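Local atomic coordinates of polyketide biosynthesis 3-hydroxy-3-methylglutaryl-ACP synthase PksG (Bacillus subtilis, PDB entry 4YXT), a protein that catalyses the aldol condensation of an acetyl group carried by an acyl carrier protein with a beta-ketothioester intermediate during synthesis of the antibiotic bacillaene. Residues A[54-59]-A[93-98]; A[223-228]-A[265-270]; A[238-243]-A[247-252]. The protein carries 1 engineered substitution. All blocks are in the same frame, centred on the assembly; numbering follows the deposited sequence.

Contact 1: residues A[54-59]-A[93-98]; sequences FGVNAA and TYIHEY
V56 and I95 meet in a buried contact between helix 51-64 and helix 91-99, and every touch between the residue ranges 54-59 and 93-98 is apolar. The closest is methyl to methyl, V56 CG2 lying 3.6 Å from I95 CD1. That same valine methyl also reaches down to the partner helix itself, with V56 CG2 4.0 Å from I95 CA, while I95 CG2 approaches V56 CG2 at 4.1 Å. The two side chains slide past one another in opposite directions. In V56, CG1 stands anti to the backbone N (chi1 169°), which turns CG2 across to the isoleucine.

A looser touch joins V56 CG2 to Y98 CB at 4.4 Å. Here the tyrosine offers the root of its side chain, one helical turn beyond I95, while its ring leads away. The ring packs edge-to-face with Y416, and its hydroxyl is hydrogen-bonded to the backbone N of Y416, so the polar end is satisfied away from the helix pair. L404 of strand 403-410 covers both V56 and Y98.

The CA atoms of V56 and I95 are 5.9 Å apart, and G55, which has no side chain, lets the isoleucine come in close: its CA is 4.6 Å from I95 CD1. Helical bonds such as A58 N to F54 O at 3.1 Å use main-chain groups within the helix. I95 also packs on I141 of strand 137-145, while T93, Y94, H96 and E97 pack on the second subunit.

The residue types fit these roles. Glycine permits close approach, while branched valine and isoleucine supply compact methyl surfaces. With no hydrogen bond or charge pair across it, this contact implies an association that depends on close fit and the exclusion of water.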
loop_
_atom_site.group_PDB
_atom_site.type_symbol
_atom_site.label_atom_id
_atom_site.label_comp_id
_atom_site.label_asym_id
_atom_site.label_seq_id
_atom_site.Cartn_x
_atom_site.Cartn_y
_atom_site.Cartn_z
ATOM N N PHE A 54 -15.410 9.851 1.680
ATOM C CA PHE A 54 -14.528 11.016 1.751
ATOM C C PHE A 54 -13.702 11.072 0.491
ATOM O O PHE A 54 -13.578 12.151 -0.052
ATOM C CB PHE A 54 -13.594 11.005 2.973
ATOM C CG PHE A 54 -14.084 11.813 4.127
ATOM C CD1 PHE A 54 -15.168 11.408 4.849
ATOM C CD2 PHE A 54 -13.435 12.992 4.493
ATOM C CE1 PHE A 54 -15.635 12.169 5.929
ATOM C CE2 PHE A 54 -13.876 13.764 5.561
ATOM C CZ PHE A 54 -14.985 13.353 6.281
ATOM N N GLY A 55 -13.184 9.913 0.025
ATOM C CA GLY A 55 -12.385 9.847 -1.211
ATOM C C GLY A 55 -13.180 10.131 -2.506
ATOM O O GLY A 55 -12.701 10.845 -3.411
ATOM N N VAL A 56 -14.364 9.544 -2.621
ATOM C CA VAL A 56 -15.255 9.779 -3.796
ATOM C C VAL A 56 -15.631 11.212 -3.877
ATOM O O VAL A 56 -15.439 11.852 -4.915
ATOM C CB VAL A 56 -16.468 8.874 -3.764
ATOM C CG1 VAL A 56 -17.546 9.236 -4.798
ATOM C CG2 VAL A 56 -15.989 7.434 -3.985
ATOM N N ASN A 57 -16.011 11.769 -2.748
ATOM C CA ASN A 57 -16.344 13.215 -2.725
ATOM C C ASN A 57 -15.177 14.121 -3.087
ATOM O O ASN A 57 -15.387 15.129 -3.733
ATOM C CB ASN A 57 -16.967 13.587 -1.395
ATOM C CG ASN A 57 -18.246 12.837 -1.162
ATOM O OD1 ASN A 57 -18.960 12.542 -2.100
ATOM N ND2 ASN A 57 -18.531 12.510 0.059
ATOM N N ALA A 58 -13.946 13.766 -2.725
ATOM C CA ALA A 58 -12.817 14.561 -3.208
ATOM C C ALA A 58 -12.583 14.392 -4.698
ATOM O O ALA A 58 -12.249 15.351 -5.376
ATOM C CB ALA A 58 -11.540 14.270 -2.404
ATOM N N ALA A 59 -12.722 13.189 -5.244
ATOM C CA ALA A 59 -12.300 12.966 -6.645
ATOM C C ALA A 59 -13.370 13.295 -7.677
ATOM O O ALA A 59 -13.089 13.621 -8.859
ATOM C CB ALA A 59 -11.863 11.533 -6.824
ATOM N N THR A 93 -11.273 -0.430 -4.349
ATOM C CA THR A 93 -12.314 -1.203 -5.004
ATOM C C THR A 93 -13.678 -0.434 -5.054
ATOM O O THR A 93 -14.292 -0.256 -6.126
ATOM C CB THR A 93 -12.463 -2.577 -4.339
ATOM O OG1 THR A 93 -12.916 -2.434 -2.982
ATOM C CG2 THR A 93 -11.121 -3.400 -4.363
ATOM N N TYR A 94 -14.126 0.044 -3.896
ATOM C CA TYR A 94 -15.328 0.880 -3.786
ATOM C C TYR A 94 -15.189 2.227 -4.491
ATOM O O TYR A 94 -16.108 2.650 -5.183
ATOM C CB TYR A 94 -15.631 1.142 -2.310
ATOM C CG TYR A 94 -16.155 -0.068 -1.560
ATOM C CD1 TYR A 94 -17.341 -0.669 -1.961
ATOM C CD2 TYR A 94 -15.471 -0.619 -0.497
ATOM C CE1 TYR A 94 -17.846 -1.745 -1.310
ATOM C CE2 TYR A 94 -15.973 -1.709 0.182
ATOM C CZ TYR A 94 -17.176 -2.262 -0.227
ATOM O OH TYR A 94 -17.754 -3.351 0.417
ATOM N N ILE A 95 -14.045 2.910 -4.322
ATOM C CA ILE A 95 -13.844 4.192 -4.982
ATOM C C ILE A 95 -13.964 4.031 -6.494
ATOM O O ILE A 95 -14.609 4.804 -7.151
ATOM C CB ILE A 95 -12.472 4.821 -4.730
ATOM C CG1 ILE A 95 -12.174 5.037 -3.255
ATOM C CG2 ILE A 95 -12.348 6.126 -5.451
ATOM C CD1 ILE A 95 -13.338 5.518 -2.512
ATOM N N HIS A 96 -13.322 3.012 -7.029
ATOM C CA HIS A 96 -13.389 2.717 -8.447
ATOM C C HIS A 96 -14.838 2.516 -8.980
ATOM O O HIS A 96 -15.219 3.056 -10.017
ATOM C CB HIS A 96 -12.544 1.470 -8.698
ATOM C CG HIS A 96 -12.632 0.950 -10.077
ATOM N ND1 HIS A 96 -11.731 1.301 -11.058
ATOM C CD2 HIS A 96 -13.501 0.093 -10.651
ATOM C CE1 HIS A 96 -12.043 0.689 -12.182
ATOM N NE2 HIS A 96 -13.098 -0.065 -11.956
ATOM N N GLU A 97 -15.625 1.732 -8.265
ATOM C CA GLU A 97 -17.005 1.457 -8.648
ATOM C C GLU A 97 -17.838 2.743 -8.699
ATOM O O GLU A 97 -18.537 3.022 -9.661
ATOM C CB GLU A 97 -17.607 0.453 -7.628
ATOM C CG GLU A 97 -19.104 0.139 -7.769
ATOM C CD GLU A 97 -19.445 -0.713 -8.994
ATOM O OE1 GLU A 97 -18.601 -0.832 -9.903
ATOM O OE2 GLU A 97 -20.569 -1.271 -9.054
ATOM N N TYR A 98 -17.810 3.533 -7.647
ATOM C CA TYR A 98 -18.717 4.678 -7.588
ATOM C C TYR A 98 -18.203 5.871 -8.383
ATOM O O TYR A 98 -18.954 6.816 -8.628
ATOM C CB TYR A 98 -19.004 5.047 -6.136
ATOM C CG TYR A 98 -19.909 4.064 -5.445
ATOM C CD1 TYR A 98 -19.393 2.943 -4.827
ATOM C CD2 TYR A 98 -21.292 4.264 -5.414
ATOM C CE1 TYR A 98 -20.214 2.008 -4.212
ATOM C CE2 TYR A 98 -22.131 3.343 -4.787
ATOM C CZ TYR A 98 -21.580 2.217 -4.191
ATOM O OH TYR A 98 -22.380 1.319 -3.562
#

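Contact 2: residues A[223-228]-A[265-270]; sequences CCEQTF and MRKVAK
E225 and K267 reach toward each other from two helices and meet in a salt bridge at the protein surface. K267 NZ is the donor and E225 OE1 the acceptor at 2.8 Å. The hydrogen bond within this pair is weak, and its detail is doubtful because the carboxylate oxygen is modelled too close to the lysine chain. How the ammonium group is shared between the two carboxylate oxygens is therefore doubtful as well.

Long side chains are needed here, since the CA atoms of E225 and K267 are 8.3 Å apart. Glutamate runs out extended, whereas lysine bends at its last torsion (chi4 -77°), and the two chains cross at about a right angle. K267 is the last helical residue before V268 leaves helical geometry. Any effect of that helix end on the lysine charge would probably be slight, because the ammonium group is directed to E225.

On the buried side of helix 213-234, C223 O is gripped twice: by T227 N at 2.8 Å and by T227 OG1 at 2.7 Å. The two donors approach from opposite faces of the carbonyl plane. Threonine suits this place because its hydroxyl finds an acceptor one turn back in its own helix.

Apolar side chains of the same helices pack elsewhere. F228 lies edge-to-face with both Y240 and F334, and M265 rests against Y240 and helix 273-283. F228 CD2 and V268 CG2 come no nearer than 4.8 Å, a loose approach.

A surface salt bridge thus joins helix 213-234 to the end of helix 254-267, while F228 and M265 of these helices converge on Y240, among the outer helices of a thiolase-like fold.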
loop_
_atom_site.group_PDB
_atom_site.type_symbol
_atom_site.label_atom_id
_atom_site.label_comp_id
_atom_site.label_asym_id
_atom_site.label_seq_id
_atom_site.Cartn_x
_atom_site.Cartn_y
_atom_site.Cartn_z
ATOM N N CYS A 223 13.838 14.317 10.451
ATOM C CA CYS A 223 13.586 13.978 9.063
ATOM C C CYS A 223 13.492 15.220 8.180
ATOM O O CYS A 223 13.944 15.193 7.034
ATOM C CB CYS A 223 12.356 13.111 8.841
ATOM S SG CYS A 223 12.287 11.433 9.589
ATOM N N CYS A 224 12.893 16.294 8.696
ATOM C CA CYS A 224 12.885 17.546 7.947
ATOM C C CYS A 224 14.313 17.980 7.507
ATOM O O CYS A 224 14.554 18.321 6.331
ATOM C CB CYS A 224 12.187 18.626 8.757
ATOM S SG CYS A 224 11.797 20.003 7.722
ATOM N N GLU A 225 15.287 17.874 8.399
ATOM C CA GLU A 225 16.672 18.207 8.023
ATOM C C GLU A 225 17.333 17.142 7.133
ATOM O O GLU A 225 18.043 17.477 6.175
ATOM C CB GLU A 225 17.509 18.432 9.284
ATOM C CG GLU A 225 19.018 18.300 9.103
ATOM C CD GLU A 225 19.775 18.446 10.425
ATOM O OE1 GLU A 225 19.187 18.966 11.411
ATOM O OE2 GLU A 225 20.961 18.021 10.485
ATOM N N GLN A 226 17.152 15.854 7.435
ATOM C CA GLN A 226 17.840 14.835 6.626
ATOM C C GLN A 226 17.290 14.765 5.234
ATOM O O GLN A 226 18.036 14.619 4.264
ATOM C CB GLN A 226 17.789 13.456 7.271
ATOM C CG GLN A 226 18.594 13.392 8.558
ATOM C CD GLN A 226 20.089 13.614 8.358
ATOM O OE1 GLN A 226 20.774 14.161 9.227
ATOM N NE2 GLN A 226 20.596 13.189 7.213
ATOM N N THR A 227 15.986 14.901 5.104
ATOM C CA THR A 227 15.412 14.834 3.756
ATOM C C THR A 227 15.998 15.920 2.865
ATOM O O THR A 227 16.335 15.692 1.691
ATOM C CB THR A 227 13.857 14.880 3.778
ATOM O OG1 THR A 227 13.386 16.021 4.490
ATOM C CG2 THR A 227 13.290 13.634 4.388
ATOM N N PHE A 228 16.166 17.121 3.413
ATOM C CA PHE A 228 16.716 18.211 2.605
ATOM C C PHE A 228 18.171 17.975 2.246
ATOM O O PHE A 228 18.592 18.253 1.130
ATOM C CB PHE A 228 16.545 19.613 3.241
ATOM C CG PHE A 228 16.953 20.718 2.300
ATOM C CD1 PHE A 228 16.217 20.958 1.173
ATOM C CD2 PHE A 228 18.144 21.424 2.479
ATOM C CE1 PHE A 228 16.622 21.904 0.231
ATOM C CE2 PHE A 228 18.536 22.389 1.546
ATOM C CZ PHE A 228 17.759 22.638 0.435
ATOM N N MET A 265 15.379 27.139 8.955
ATOM C CA MET A 265 15.969 28.423 8.527
ATOM C C MET A 265 17.221 28.773 9.334
ATOM O O MET A 265 18.158 29.313 8.775
ATOM C CB MET A 265 14.967 29.583 8.672
ATOM C CG MET A 265 13.872 29.582 7.644
ATOM S SD MET A 265 14.457 29.702 5.930
ATOM C CE MET A 265 13.278 28.498 5.359
ATOM N N ARG A 266 17.227 28.472 10.635
ATOM C CA ARG A 266 18.430 28.679 11.468
ATOM C C ARG A 266 19.593 27.699 11.109
ATOM O O ARG A 266 20.767 28.071 11.223
ATOM C CB ARG A 266 18.060 28.614 12.962
ATOM C CG ARG A 266 17.282 29.840 13.458
ATOM C CD ARG A 266 16.361 29.526 14.662
ATOM N NE ARG A 266 17.032 29.647 15.966
ATOM C CZ ARG A 266 17.597 28.644 16.651
ATOM N NH1 ARG A 266 17.568 27.388 16.200
ATOM N NH2 ARG A 266 18.199 28.910 17.806
ATOM N N LYS A 267 19.244 26.470 10.687
ATOM C CA LYS A 267 20.190 25.434 10.192
ATOM C C LYS A 267 20.747 25.721 8.820
ATOM O O LYS A 267 21.875 25.401 8.542
ATOM C CB LYS A 267 19.529 24.053 10.160
ATOM C CG LYS A 267 19.235 23.531 11.551
ATOM C CD LYS A 267 18.642 22.128 11.577
ATOM C CE LYS A 267 18.990 21.446 12.894
ATOM N NZ LYS A 267 20.419 20.979 12.880
ATOM N N VAL A 268 19.962 26.312 7.943
ATOM C CA VAL A 268 20.519 26.849 6.715
ATOM C C VAL A 268 20.290 28.353 6.778
ATOM O O VAL A 268 19.296 28.838 6.283
ATOM C CB VAL A 268 19.833 26.226 5.494
ATOM C CG1 VAL A 268 20.554 26.639 4.229
ATOM C CG2 VAL A 268 19.775 24.705 5.637
ATOM N N ALA A 269 21.219 29.089 7.393
ATOM C CA ALA A 269 20.895 30.402 7.943
ATOM C C ALA A 269 21.672 31.611 7.476
ATOM O O ALA A 269 21.506 32.057 6.362
ATOM C CB ALA A 269 20.949 30.325 9.450
ATOM N N LYS A 270 22.512 32.143 8.353
ATOM C CA LYS A 270 22.803 33.562 8.388
ATOM C C LYS A 270 21.550 34.374 7.984
ATOM O O LYS A 270 21.501 35.002 6.921
ATOM C CB LYS A 270 24.032 33.890 7.540
ATOM C CG LYS A 270 25.353 33.498 8.193
ATOM C CD LYS A 270 26.443 33.348 7.142
ATOM C CE LYS A 270 26.307 32.023 6.390
ATOM N NZ LYS A 270 27.211 31.890 5.208
#

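Contact 3: residues A[238-243]-A[247-252]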
loop_
_atom_site.group_PDB
_atom_site.type_symbol
_atom_site.label_atom_id
_atom_site.label_comp_id
_atom_site.label_asym_id
_atom_site.label_seq_id
_atom_site.Cartn_x
_atom_site.Cartn_y
_atom_site.Cartn_z
ATOM N N ALA A 238 21.235 23.246 -4.504
ATOM C CA ALA A 238 19.914 23.415 -3.892
ATOM C C ALA A 238 20.038 24.288 -2.668
ATOM O O ALA A 238 20.840 24.008 -1.785
ATOM C CB ALA A 238 19.292 22.073 -3.558
ATOM N N ASN A 239 19.246 25.357 -2.622
ATOM C CA ASN A 239 19.330 26.341 -1.559
ATOM C C ASN A 239 17.952 26.518 -0.938
ATOM O O ASN A 239 16.981 26.830 -1.629
ATOM C CB ASN A 239 19.858 27.694 -2.114
ATOM C CG ASN A 239 20.149 28.690 -1.026
ATOM O OD1 ASN A 239 19.250 29.325 -0.481
ATOM N ND2 ASN A 239 21.404 28.800 -0.665
ATOM N N TYR A 240 17.861 26.248 0.356
ATOM C CA TYR A 240 16.579 26.197 1.017
ATOM C C TYR A 240 15.817 27.553 0.941
ATOM O O TYR A 240 14.599 27.583 0.965
ATOM C CB TYR A 240 16.790 25.811 2.460
ATOM C CG TYR A 240 15.572 25.299 3.165
ATOM C CD1 TYR A 240 15.072 24.017 2.908
ATOM C CD2 TYR A 240 14.928 26.052 4.103
ATOM C CE1 TYR A 240 13.956 23.514 3.595
ATOM C CE2 TYR A 240 13.809 25.561 4.782
ATOM C CZ TYR A 240 13.318 24.305 4.521
ATOM O OH TYR A 240 12.186 23.864 5.237
ATOM N N GLN A 241 16.550 28.659 0.851
ATOM C CA GLN A 241 15.925 29.970 0.653
ATOM C C GLN A 241 15.646 30.275 -0.798
ATOM O O GLN A 241 14.542 30.675 -1.124
ATOM C CB GLN A 241 16.787 31.113 1.213
ATOM C CG GLN A 241 16.833 31.246 2.730
ATOM C CD GLN A 241 17.404 32.593 3.146
ATOM O OE1 GLN A 241 18.568 32.704 3.566
ATOM N NE2 GLN A 241 16.596 33.639 2.985
ATOM N N ASP A 242 16.634 30.106 -1.658
ATOM C CA ASP A 242 16.583 30.644 -3.030
ATOM C C ASP A 242 15.763 29.819 -4.012
ATOM O O ASP A 242 15.041 30.386 -4.829
ATOM C CB ASP A 242 17.997 30.818 -3.618
ATOM C CG ASP A 242 18.895 31.742 -2.799
ATOM O OD1 ASP A 242 18.393 32.597 -2.014
ATOM O OD2 ASP A 242 20.139 31.609 -2.947
ATOM N N THR A 243 15.853 28.487 -3.911
ATOM C CA THR A 243 15.284 27.553 -4.904
ATOM C C THR A 243 13.763 27.475 -4.925
ATOM O O THR A 243 13.138 27.189 -5.977
ATOM C CB THR A 243 15.838 26.130 -4.640
ATOM O OG1 THR A 243 17.258 26.216 -4.489
ATOM C CG2 THR A 243 15.515 25.164 -5.755
ATOM N N LEU A 247 6.811 26.740 0.461
ATOM C CA LEU A 247 7.175 25.514 1.088
ATOM C C LEU A 247 5.912 24.953 1.611
ATOM O O LEU A 247 5.056 25.683 2.148
ATOM C CB LEU A 247 8.208 25.725 2.231
ATOM C CG LEU A 247 9.638 26.058 1.780
ATOM C CD1 LEU A 247 10.456 26.593 2.959
ATOM C CD2 LEU A 247 10.329 24.808 1.268
ATOM N N ALA A 248 5.757 23.642 1.447
ATOM C CA ALA A 248 4.590 23.016 1.997
ATOM C C ALA A 248 5.062 21.921 2.853
ATOM O O ALA A 248 6.026 21.232 2.517
ATOM C CB ALA A 248 3.700 22.478 0.883
ATOM N N TYR A 249 4.406 21.712 3.981
ATOM C CA TYR A 249 4.872 20.669 4.853
ATOM C C TYR A 249 3.676 19.796 5.295
ATOM O O TYR A 249 2.509 20.267 5.289
ATOM C CB TYR A 249 5.457 21.233 6.130
ATOM C CG TYR A 249 6.562 22.177 6.037
ATOM C CD1 TYR A 249 7.875 21.791 6.387
ATOM C CD2 TYR A 249 6.331 23.485 5.664
ATOM C CE1 TYR A 249 8.914 22.695 6.371
ATOM C CE2 TYR A 249 7.371 24.411 5.617
ATOM C CZ TYR A 249 8.656 24.020 5.985
ATOM O OH TYR A 249 9.652 24.968 5.949
ATOM N N HIS A 250 3.999 18.574 5.745
ATOM C CA HIS A 250 3.046 17.779 6.476
ATOM C C HIS A 250 2.632 18.585 7.706
ATOM O O HIS A 250 3.497 18.949 8.531
ATOM C CB HIS A 250 3.629 16.474 6.958
ATOM C CG HIS A 250 2.685 15.735 7.837
ATOM N ND1 HIS A 250 1.448 15.363 7.404
ATOM C CD2 HIS A 250 2.784 15.306 9.117
ATOM C CE1 HIS A 250 0.787 14.793 8.395
ATOM N NE2 HIS A 250 1.584 14.732 9.443
ATOM N N THR A 251 1.328 18.864 7.795
ATOM C CA THR A 251 0.764 19.802 8.770
ATOM C C THR A 251 -0.186 19.072 9.748
ATOM O O THR A 251 -1.401 18.977 9.506
ATOM C CB THR A 251 0.023 20.954 8.049
ATOM O OG1 THR A 251 0.862 21.501 7.020
ATOM C CG2 THR A 251 -0.336 22.073 9.004
ATOM N N PRO A 252 0.357 18.549 10.858
ATOM C CA PRO A 252 -0.537 17.986 11.863
ATOM C C PRO A 252 -1.198 19.081 12.693
ATOM O O PRO A 252 -2.310 18.899 13.186
ATOM C CB PRO A 252 0.378 17.120 12.718
ATOM C CG PRO A 252 1.746 17.666 12.547
ATOM C CD PRO A 252 1.777 18.385 11.218
#
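Beside the strand that leads into H250, the proton donor/acceptor by similarity, the phenols of Y240 and Y249 join the loop 238-243 to strand 246-249. Their side chains come from opposite directions, and Y240 OH and Y249 OH form a hydrogen bond of 2.9 Å in which either could be the donor. Tyrosine suits both places: the buried rings pack, Y240 against M264 and M265 and Y249 against V257 and H261, and each hydroxyl gives the other a polar partner. L247 adds apolar packing, its CD1 lying 4.0 Å from Y240 CE2.

The loop has its own bonds. N239 OD1 accepts from D242 N at 3.0 Å in an Asx motif, and N239 N gives a fairly straight bond to T243 OG1 (164° at the hydrogen). These brace the turn from which Y240 extends, its CG anti to the backbone N (chi1 -162°). Beyond the strand, T251 OG1 donates to Y249 O at 2.7 Å, from above the carbonyl plane.

H250 itself packs on C114, the acyl-thioester cysteine by similarity. Helix 254-267 covers both tyrosines, F228 of helix 213-234 meets the Y240 ring edge-to-face, and strand 246-249 bonds to strand 319-327.

From the N terminus, contact 1 comes first: it returns helix 91-99 to helix 51-64, closing a loop that contains strand 74-80 and the engineered A82. The chain then passes C114 and much of the central sheet before the other two begin. Contact 2 ties helix 213-234 to the end of helix 254-267, and the short loop of contact 3 lies wholly within that span, bringing the segment before strand 246-249 back against it. Contacts 2 and 3 touch through F228, M265 and Y240, forming one continuous packed region. Contact 1 lies on the opposite side of the chain's centre, its centre about 31 Å from that of contact 3.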